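Local coordinates for protein glycosyl hydrolase, family 38 (Enterococcus faecalis, PDB 5KBP) that probably hydrolyses alpha-linked mannose residues from glycans, as a metal-dependent alpha-mannosidase of glycoside hydrolase family 38, at residues T299-N310 and H351-D362. Numbering follows the deposited sequence.
Sequences TSSARVYLKQWN and HPHDSICGCSVD
Lys307, near the start of helix 304-332, drives its ammonium into a cluster of backbone carbonyls where the short helix 353-356 gives way to the turn at Gly358. NZ donates to Ile356 O at 2.8 Å, in the carbonyl plane, and more weakly to Cys357 O at 3.1 Å. From its own segment Thr299 O and Ala302 O close round the same nitrogen, each 2.7 Å from NZ. A bend at chi2 (74°) turns the lysine chain back toward residues 299-302, and the rest runs out straight. Packing is tight here: CB of Thr299 lies 3.6 Å from CB of Cys357, and Gly358, which has no side chain and a positive phi, brings its backbone close against Ala302 and Arg303. Leu306 CD1 fills in against the CA of Gly358.

Toward the ends the packing becomes looser and polar links take over, although the touching residues remain buried. At one end Asn310 OD1 takes a nearly straight bond from His351 NE2 (2.8 Å, 168°); the acceptor lies in the ring plane, the amide is turned 68° from it, and Ile356 CD1 rests near ND2. At the other, Arg303, extended from CG to NE, passes Gly358 O and places NH2 2.8 Å from Asp362 OD1 in a salt bridge, with the carboxylate plane steeply inclined to the guanidinium. Tyr305 OH receives NH1 in the guanidinium plane, NE pairs with Glu571, and Asp362 OD2 accepts from Glu767 N.

Within the alpha-mannosidase middle domain, the contact thus ties the beginning of one long helix to the approach to another, helix 362-393. Four carbonyls around one buried ammonium would probably favour its charged form, while the carboxylates of Asp362 and Glu571 probably offset the charge of Arg303.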
loop_
_atom_site.group_PDB
_atom_site.type_symbol
_atom_site.label_atom_id
_atom_site.label_comp_id
_atom_site.label_asym_id
_atom_site.label_seq_id
_atom_site.Cartn_x
_atom_site.Cartn_y
_atom_site.Cartn_z
ATOM N N THR A 299 6.370 -9.656 20.759
ATOM C CA THR A 299 6.080 -8.901 19.546
ATOM C C THR A 299 7.244 -8.951 18.567
ATOM O O THR A 299 7.045 -8.783 17.358
ATOM C CB THR A 299 5.749 -7.449 19.893
ATOM O OG1 THR A 299 6.816 -6.884 20.667
ATOM C CG2 THR A 299 4.454 -7.364 20.686
ATOM N N SER A 300 8.460 -9.188 19.066
ATOM C CA SER A 300 9.632 -9.261 18.204
ATOM C C SER A 300 9.567 -10.427 17.224
ATOM O O SER A 300 10.226 -10.381 16.180
ATOM C CB SER A 300 10.897 -9.361 19.061
ATOM O OG SER A 300 10.750 -10.343 20.071
ATOM N N SER A 301 8.790 -11.466 17.532
ATOM C CA SER A 301 8.630 -12.605 16.640
ATOM C C SER A 301 7.300 -12.604 15.897
ATOM O O SER A 301 7.107 -13.437 15.005
ATOM C CB SER A 301 8.772 -13.919 17.421
ATOM O OG SER A 301 7.748 -14.051 18.393
ATOM N N ALA A 302 6.386 -11.700 16.242
ATOM C CA ALA A 302 5.107 -11.621 15.550
ATOM C C ALA A 302 5.300 -11.057 14.149
ATOM O O ALA A 302 5.948 -10.022 13.972
ATOM C CB ALA A 302 4.133 -10.751 16.341
ATOM N N ARG A 303 4.729 -11.739 13.155
ATOM C CA ARG A 303 4.818 -11.347 11.749
ATOM C C ARG A 303 6.268 -11.046 11.357
ATOM O O ARG A 303 6.663 -9.904 11.124
ATOM C CB ARG A 303 3.913 -10.145 11.463
ATOM C CG ARG A 303 2.443 -10.368 11.785
ATOM C CD ARG A 303 1.636 -9.110 11.509
ATOM N NE ARG A 303 0.223 -9.256 11.849
ATOM C CZ ARG A 303 -0.738 -9.516 10.967
ATOM N NH1 ARG A 303 -0.446 -9.664 9.682
ATOM N NH2 ARG A 303 -1.997 -9.624 11.373
ATOM N N VAL A 304 7.052 -12.124 11.286
ATOM C CA VAL A 304 8.495 -11.996 11.088
ATOM C C VAL A 304 8.817 -11.330 9.755
ATOM O O VAL A 304 9.872 -10.701 9.606
ATOM C CB VAL A 304 9.167 -13.379 11.214
ATOM C CG1 VAL A 304 8.662 -14.323 10.131
ATOM C CG2 VAL A 304 10.685 -13.252 11.171
ATOM N N TYR A 305 7.918 -11.442 8.772
ATOM C CA TYR A 305 8.170 -10.826 7.473
ATOM C C TYR A 305 8.267 -9.309 7.580
ATOM O O TYR A 305 8.989 -8.679 6.798
ATOM C CB TYR A 305 7.082 -11.226 6.476
ATOM C CG TYR A 305 5.678 -10.831 6.879
ATOM C CD1 TYR A 305 4.888 -11.682 7.641
ATOM C CD2 TYR A 305 5.135 -9.614 6.485
ATOM C CE1 TYR A 305 3.602 -11.330 8.006
ATOM C CE2 TYR A 305 3.850 -9.252 6.847
ATOM C CZ TYR A 305 3.089 -10.115 7.607
ATOM O OH TYR A 305 1.809 -9.760 7.969
ATOM N N LEU A 306 7.553 -8.708 8.534
ATOM C CA LEU A 306 7.709 -7.280 8.787
ATOM C C LEU A 306 9.119 -6.967 9.270
ATOM O O LEU A 306 9.750 -6.008 8.810
ATOM C CB LEU A 306 6.678 -6.811 9.815
ATOM C CG LEU A 306 5.197 -6.887 9.448
ATOM C CD1 LEU A 306 4.343 -6.531 10.652
ATOM C CD2 LEU A 306 4.882 -5.968 8.281
ATOM N N LYS A 307 9.629 -7.770 10.208
ATOM C CA LYS A 307 10.969 -7.541 10.737
ATOM C C LYS A 307 12.031 -7.786 9.674
ATOM O O LYS A 307 13.057 -7.096 9.642
ATOM C CB LYS A 307 11.218 -8.433 11.955
ATOM C CG LYS A 307 10.652 -7.903 13.268
ATOM C CD LYS A 307 9.144 -8.046 13.350
ATOM C CE LYS A 307 8.646 -7.700 14.741
ATOM N NZ LYS A 307 7.164 -7.778 14.829
ATOM N N GLN A 308 11.808 -8.768 8.798
ATOM C CA GLN A 308 12.762 -9.033 7.726
ATOM C C GLN A 308 12.809 -7.875 6.737
ATOM O O GLN A 308 13.892 -7.441 6.327
ATOM C CB GLN A 308 12.404 -10.338 7.016
ATOM C CG GLN A 308 12.625 -11.579 7.864
ATOM C CD GLN A 308 12.266 -12.859 7.136
ATOM O OE1 GLN A 308 11.294 -12.908 6.382
ATOM N NE2 GLN A 308 13.054 -13.903 7.356
ATOM N N TRP A 309 11.642 -7.363 6.341
ATOM C CA TRP A 309 11.609 -6.221 5.435
ATOM C C TRP A 309 12.205 -4.981 6.085
ATOM O O TRP A 309 12.901 -4.199 5.426
ATOM C CB TRP A 309 10.174 -5.952 4.981
ATOM C CG TRP A 309 9.811 -6.665 3.720
ATOM C CD1 TRP A 309 9.280 -7.915 3.609
ATOM C CD2 TRP A 309 9.960 -6.170 2.385
ATOM N NE1 TRP A 309 9.087 -8.230 2.286
ATOM C CE2 TRP A 309 9.497 -7.175 1.514
ATOM C CE3 TRP A 309 10.438 -4.974 1.842
ATOM C CZ2 TRP A 309 9.499 -7.020 0.130
ATOM C CZ3 TRP A 309 10.441 -4.823 0.469
ATOM C CH2 TRP A 309 9.974 -5.840 -0.372
ATOM N N ASN A 310 11.946 -4.783 7.379
ATOM C CA ASN A 310 12.498 -3.622 8.068
ATOM C C ASN A 310 14.021 -3.676 8.091
ATOM O O ASN A 310 14.693 -2.673 7.827
ATOM C CB ASN A 310 11.940 -3.536 9.487
ATOM C CG ASN A 310 12.238 -2.207 10.147
ATOM O OD1 ASN A 310 12.362 -1.181 9.476
ATOM N ND2 ASN A 310 12.362 -2.218 11.469
ATOM N N HIS A 351 7.342 2.394 11.630
ATOM C CA HIS A 351 8.008 2.259 12.919
ATOM C C HIS A 351 7.192 2.642 14.158
ATOM O O HIS A 351 7.716 2.486 15.267
ATOM C CB HIS A 351 9.300 3.076 12.905
ATOM C CG HIS A 351 10.389 2.460 12.083
ATOM N ND1 HIS A 351 11.589 3.093 11.838
ATOM C CD2 HIS A 351 10.460 1.262 11.456
ATOM C CE1 HIS A 351 12.350 2.312 11.091
ATOM N NE2 HIS A 351 11.690 1.194 10.846
ATOM N N PRO A 352 5.951 3.146 14.064
ATOM C CA PRO A 352 5.134 3.225 15.283
ATOM C C PRO A 352 4.999 1.850 15.919
ATOM O O PRO A 352 4.911 0.835 15.226
ATOM C CB PRO A 352 3.791 3.758 14.779
ATOM C CG PRO A 352 4.160 4.602 13.632
ATOM C CD PRO A 352 5.300 3.883 12.960
ATOM N N HIS A 353 4.996 1.824 17.257
ATOM C CA HIS A 353 5.163 0.559 17.969
ATOM C C HIS A 353 4.096 -0.457 17.577
ATOM O O HIS A 353 4.403 -1.635 17.376
ATOM C CB HIS A 353 5.174 0.791 19.483
ATOM C CG HIS A 353 3.938 1.451 20.012
ATOM N ND1 HIS A 353 3.713 2.806 19.901
ATOM C CD2 HIS A 353 2.872 0.945 20.675
ATOM C CE1 HIS A 353 2.556 3.105 20.462
ATOM N NE2 HIS A 353 2.025 1.994 20.939
ATOM N N ASP A 354 2.844 -0.022 17.431
ATOM C CA ASP A 354 1.802 -0.951 17.006
ATOM C C ASP A 354 2.014 -1.452 15.581
ATOM O O ASP A 354 1.516 -2.529 15.236
ATOM C CB ASP A 354 0.427 -0.299 17.135
ATOM C CG ASP A 354 0.001 -0.133 18.579
ATOM O OD1 ASP A 354 0.572 -0.823 19.450
ATOM O OD2 ASP A 354 -0.909 0.680 18.843
ATOM N N SER A 355 2.747 -0.706 14.754
ATOM C CA SER A 355 3.020 -1.151 13.391
ATOM C C SER A 355 4.117 -2.210 13.361
ATOM O O SER A 355 3.887 -3.348 12.938
ATOM C CB SER A 355 3.406 0.046 12.516
ATOM O OG SER A 355 2.327 0.955 12.383
ATOM N N ILE A 356 5.317 -1.852 13.824
ATOM C CA ILE A 356 6.472 -2.729 13.662
ATOM C C ILE A 356 6.385 -3.941 14.583
ATOM O O ILE A 356 6.927 -5.007 14.265
ATOM C CB ILE A 356 7.775 -1.934 13.878
ATOM C CG1 ILE A 356 8.996 -2.787 13.529
ATOM C CG2 ILE A 356 7.856 -1.409 15.306
ATOM C CD1 ILE A 356 9.027 -3.248 12.085
ATOM N N CYS A 357 5.701 -3.820 15.724
ATOM C CA CYS A 357 5.544 -4.974 16.603
ATOM C C CYS A 357 4.651 -6.047 15.996
ATOM O O CYS A 357 4.641 -7.179 16.491
ATOM C CB CYS A 357 4.979 -4.549 17.959
ATOM S SG CYS A 357 6.129 -3.622 19.002
ATOM N N GLY A 358 3.908 -5.721 14.942
ATOM C CA GLY A 358 3.008 -6.681 14.337
ATOM C C GLY A 358 1.779 -6.982 15.162
ATOM O O GLY A 358 1.227 -8.081 15.060
ATOM N N CYS A 359 1.334 -6.033 15.982
ATOM C CA CYS A 359 0.186 -6.219 16.862
ATOM C C CYS A 359 -0.997 -5.357 16.429
ATOM O O CYS A 359 -1.672 -4.737 17.253
ATOM C CB CYS A 359 0.565 -5.923 18.309
ATOM S SG CYS A 359 1.253 -4.275 18.579
ATOM N N SER A 360 -1.257 -5.310 15.129
ATOM C CA SER A 360 -2.401 -4.613 14.559
ATOM C C SER A 360 -3.253 -5.616 13.781
ATOM O O SER A 360 -2.973 -6.819 13.763
ATOM C CB SER A 360 -1.938 -3.452 13.675
ATOM O OG SER A 360 -1.267 -2.466 14.439
ATOM N N VAL A 361 -4.300 -5.115 13.130
ATOM C CA VAL A 361 -5.169 -5.966 12.325
ATOM C C VAL A 361 -4.558 -6.135 10.939
ATOM O O VAL A 361 -3.621 -5.416 10.572
ATOM C CB VAL A 361 -6.597 -5.397 12.250
ATOM C CG1 VAL A 361 -7.293 -5.546 13.594
ATOM C CG2 VAL A 361 -6.564 -3.939 11.831
ATOM N N ASP A 362 -5.089 -7.086 10.163
ATOM C CA ASP A 362 -4.451 -7.475 8.906
ATOM C C ASP A 362 -4.337 -6.306 7.937
ATOM O O ASP A 362 -3.334 -6.179 7.225
ATOM C CB ASP A 362 -5.225 -8.620 8.254
ATOM C CG ASP A 362 -5.179 -9.894 9.068
ATOM O OD1 ASP A 362 -4.421 -9.944 10.059
ATOM O OD2 ASP A 362 -5.893 -10.850 8.706
#